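Local structure of protein Pcdhgb2 (Mus musculus, 5SZR) at residues 213-218 / 305-310. The protein is a clustered protocadherin of the cell membrane that probably mediates calcium-dependent cell adhesion and may help to establish specific neuronal connections. Numbering follows the deposited sequence.
Sequences PVFHQA and LSANVS. With NAG (2-acetamido-2-deoxy-beta-D-glucopyranose), chain E; MAN (alpha-D-mannopyranose), chain Y.
Two facing sheets of a cadherin repeat meet here: Pro-213, just before edge strand 214-215, and Phe-215 on it pack against Leu-305, just before strand 306-316, and Ala-307 and Val-309 on it. No hydrogen bond joins the segments; each is tied into its own sheet, Val-214 and His-216 to strand 232-240, Ala-307 and Val-309 to strand 290-299. Val-309 makes a CH-pi interaction with Phe-215: its CG1 sits over one face of the ring, 3.4 Å from the centroid and 8° off the normal. CG1 reaches it because chi1 of 66° sets this methyl between the backbone N and carbonyl carbon of Val-309; the same torsion turns CG2 to the loop, 3.4 Å from Ala-218 O. At the ring's edge, CE1 of Phe-215 lies 3.5 Å from Ala-307 O, near the ring plane. The methyl CB of Ala-307 points toward segment 213-218 and abuts Pro-213 O at 3.2 Å, a close fit. Beyond it, CD of Pro-213 rests 3.5 Å from Leu-305 O. A leucine in place of Phe-215, having no flat ring, would probably leave Val-309 CG1 without its CH-pi partner and Ala-297 and Tyr-252 less well packed. Two sugars flank the contact: Asn-308, whose side chain leaves the interface, is bonded through ND2 to C1 of an N-acetylglucosamine, whose N2 makes a weak 3.3 Å hydrogen bond to Ser-306 OG; a mannose accompanies His-216, its O6 2.9 Å from ND1 in a hydrogen bond. Near Leu-305 and Pro-213, Asp-299 and Asp-241 bind calcium, placing this end of the interface beside the inter-repeat linker. Apolar residues of first and last strands packed between two sheets, with calcium at the repeat's end, characterise the Greek-key beta-sandwich of cadherin domains.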
loop_
_atom_site.group_PDB
_atom_site.type_symbol
_atom_site.label_atom_id
_atom_site.label_comp_id
_atom_site.label_asym_id
_atom_site.label_seq_id
_atom_site.Cartn_x
_atom_site.Cartn_y
_atom_site.Cartn_z
ATOM N N PRO A 213 -6.205 6.502 7.169
ATOM C CA PRO A 213 -5.489 5.580 8.057
ATOM C C PRO A 213 -6.443 4.582 8.693
ATOM O O PRO A 213 -7.620 4.871 8.919
ATOM C CB PRO A 213 -4.858 6.506 9.106
ATOM C CG PRO A 213 -5.531 7.837 8.928
ATOM C CD PRO A 213 -5.941 7.909 7.499
ATOM N N VAL A 214 -5.931 3.382 8.951
ATOM C CA VAL A 214 -6.705 2.297 9.543
ATOM C C VAL A 214 -5.904 1.713 10.697
ATOM O O VAL A 214 -4.749 1.315 10.513
ATOM C CB VAL A 214 -7.035 1.201 8.513
ATOM C CG1 VAL A 214 -7.713 0.026 9.199
ATOM C CG2 VAL A 214 -7.914 1.761 7.409
ATOM N N PHE A 215 -6.516 1.657 11.880
ATOM C CA PHE A 215 -5.829 1.129 13.050
ATOM C C PHE A 215 -5.663 -0.381 12.941
ATOM O O PHE A 215 -6.513 -1.087 12.393
ATOM C CB PHE A 215 -6.587 1.478 14.332
ATOM C CG PHE A 215 -6.342 2.878 14.820
ATOM C CD1 PHE A 215 -7.242 3.893 14.543
ATOM C CD2 PHE A 215 -5.208 3.179 15.557
ATOM C CE1 PHE A 215 -7.016 5.185 14.999
ATOM C CE2 PHE A 215 -4.973 4.462 16.006
ATOM C CZ PHE A 215 -5.880 5.467 15.732
ATOM N N HIS A 216 -4.546 -0.872 13.482
ATOM C CA HIS A 216 -4.225 -2.293 13.394
ATOM C C HIS A 216 -5.219 -3.151 14.177
ATOM O O HIS A 216 -5.410 -4.328 13.849
ATOM C CB HIS A 216 -2.793 -2.515 13.889
ATOM C CG HIS A 216 -2.268 -3.898 13.655
ATOM N ND1 HIS A 216 -1.571 -4.247 12.519
ATOM C CD2 HIS A 216 -2.319 -5.013 14.423
ATOM C CE1 HIS A 216 -1.226 -5.520 12.590
ATOM N NE2 HIS A 216 -1.668 -6.008 13.734
ATOM N N GLN A 217 -5.865 -2.582 15.200
ATOM C CA GLN A 217 -6.925 -3.253 15.943
ATOM C C GLN A 217 -8.207 -2.431 15.892
ATOM O O GLN A 217 -8.174 -1.204 15.778
ATOM C CB GLN A 217 -6.533 -3.482 17.412
ATOM C CG GLN A 217 -5.220 -4.213 17.595
ATOM C CD GLN A 217 -4.871 -4.438 19.049
ATOM O OE1 GLN A 217 -5.689 -4.202 19.945
ATOM N NE2 GLN A 217 -3.653 -4.908 19.296
ATOM N N ALA A 218 -9.344 -3.125 15.997
ATOM C CA ALA A 218 -10.638 -2.448 16.002
ATOM C C ALA A 218 -10.860 -1.656 17.286
ATOM O O ALA A 218 -11.578 -0.649 17.278
ATOM C CB ALA A 218 -11.758 -3.469 15.813
ATOM N N LEU A 305 -7.264 12.779 6.035
ATOM C CA LEU A 305 -8.141 11.665 6.346
ATOM C C LEU A 305 -7.771 11.111 7.715
ATOM O O LEU A 305 -6.633 11.254 8.176
ATOM C CB LEU A 305 -8.046 10.580 5.270
ATOM C CG LEU A 305 -8.585 11.046 3.917
ATOM C CD1 LEU A 305 -8.244 10.050 2.828
ATOM C CD2 LEU A 305 -10.088 11.255 4.004
ATOM N N SER A 306 -8.746 10.486 8.373
ATOM C CA SER A 306 -8.563 10.112 9.765
ATOM C C SER A 306 -9.408 8.896 10.108
ATOM O O SER A 306 -10.372 8.563 9.414
ATOM C CB SER A 306 -8.927 11.266 10.697
ATOM O OG SER A 306 -10.327 11.481 10.686
ATOM N N ALA A 307 -9.023 8.233 11.196
ATOM C CA ALA A 307 -9.832 7.186 11.803
ATOM C C ALA A 307 -9.811 7.353 13.316
ATOM O O ALA A 307 -8.897 7.953 13.891
ATOM C CB ALA A 307 -9.343 5.784 11.424
ATOM N N ASN A 308 -10.838 6.798 13.954
ATOM C CA ASN A 308 -11.019 6.843 15.397
ATOM C C ASN A 308 -11.074 5.431 15.949
ATOM O O ASN A 308 -11.676 4.541 15.337
ATOM C CB ASN A 308 -12.301 7.567 15.758
ATOM C CG ASN A 308 -12.265 9.012 15.378
ATOM O OD1 ASN A 308 -11.250 9.686 15.559
ATOM N ND2 ASN A 308 -13.363 9.512 14.837
ATOM N N VAL A 309 -10.458 5.227 17.111
ATOM C CA VAL A 309 -10.434 3.919 17.748
ATOM C C VAL A 309 -10.673 4.108 19.239
ATOM O O VAL A 309 -10.256 5.108 19.833
ATOM C CB VAL A 309 -9.104 3.175 17.477
ATOM C CG1 VAL A 309 -7.937 3.892 18.140
ATOM C CG2 VAL A 309 -9.190 1.726 17.924
ATOM N N SER A 310 -11.371 3.151 19.839
ATOM C CA SER A 310 -11.679 3.194 21.261
ATOM C C SER A 310 -10.644 2.394 22.040
ATOM O O SER A 310 -10.291 1.273 21.654
ATOM C CB SER A 310 -13.081 2.650 21.538
ATOM O OG SER A 310 -13.352 2.643 22.933
HETATM C C1 NAG E . -13.234 10.905 14.541
HETATM C C2 NAG E . -13.746 11.456 13.219
HETATM C C3 NAG E . -13.354 12.928 13.099
HETATM C C4 NAG E . -13.806 13.704 14.333
HETATM C C5 NAG E . -13.361 12.992 15.615
HETATM C C6 NAG E . -13.918 13.599 16.883
HETATM C C7 NAG E . -13.927 9.697 11.521
HETATM C C8 NAG E . -13.260 9.008 10.371
HETATM N N2 NAG E . -13.238 10.690 12.093
HETATM O O3 NAG E . -13.916 13.490 11.918
HETATM O O4 NAG E . -13.247 15.013 14.313
HETATM O O5 NAG E . -13.799 11.628 15.597
HETATM O O6 NAG E . -14.475 14.884 16.650
HETATM O O7 NAG E . -15.043 9.373 11.912
HETATM C C1 MAN Y . 1.966 -0.306 13.601
HETATM C C2 MAN Y . 3.195 0.520 13.190
HETATM C C3 MAN Y . 2.939 1.215 11.853
HETATM C C4 MAN Y . 2.430 0.235 10.785
HETATM C C5 MAN Y . 1.245 -0.600 11.302
HETATM C C6 MAN Y . 0.878 -1.718 10.340
HETATM O O2 MAN Y . 4.340 -0.316 12.969
HETATM O O3 MAN Y . 4.108 1.874 11.370
HETATM O O4 MAN Y . 2.003 0.972 9.651
HETATM O O5 MAN Y . 1.569 -1.206 12.584
HETATM O O6 MAN Y . -0.351 -2.299 10.763
#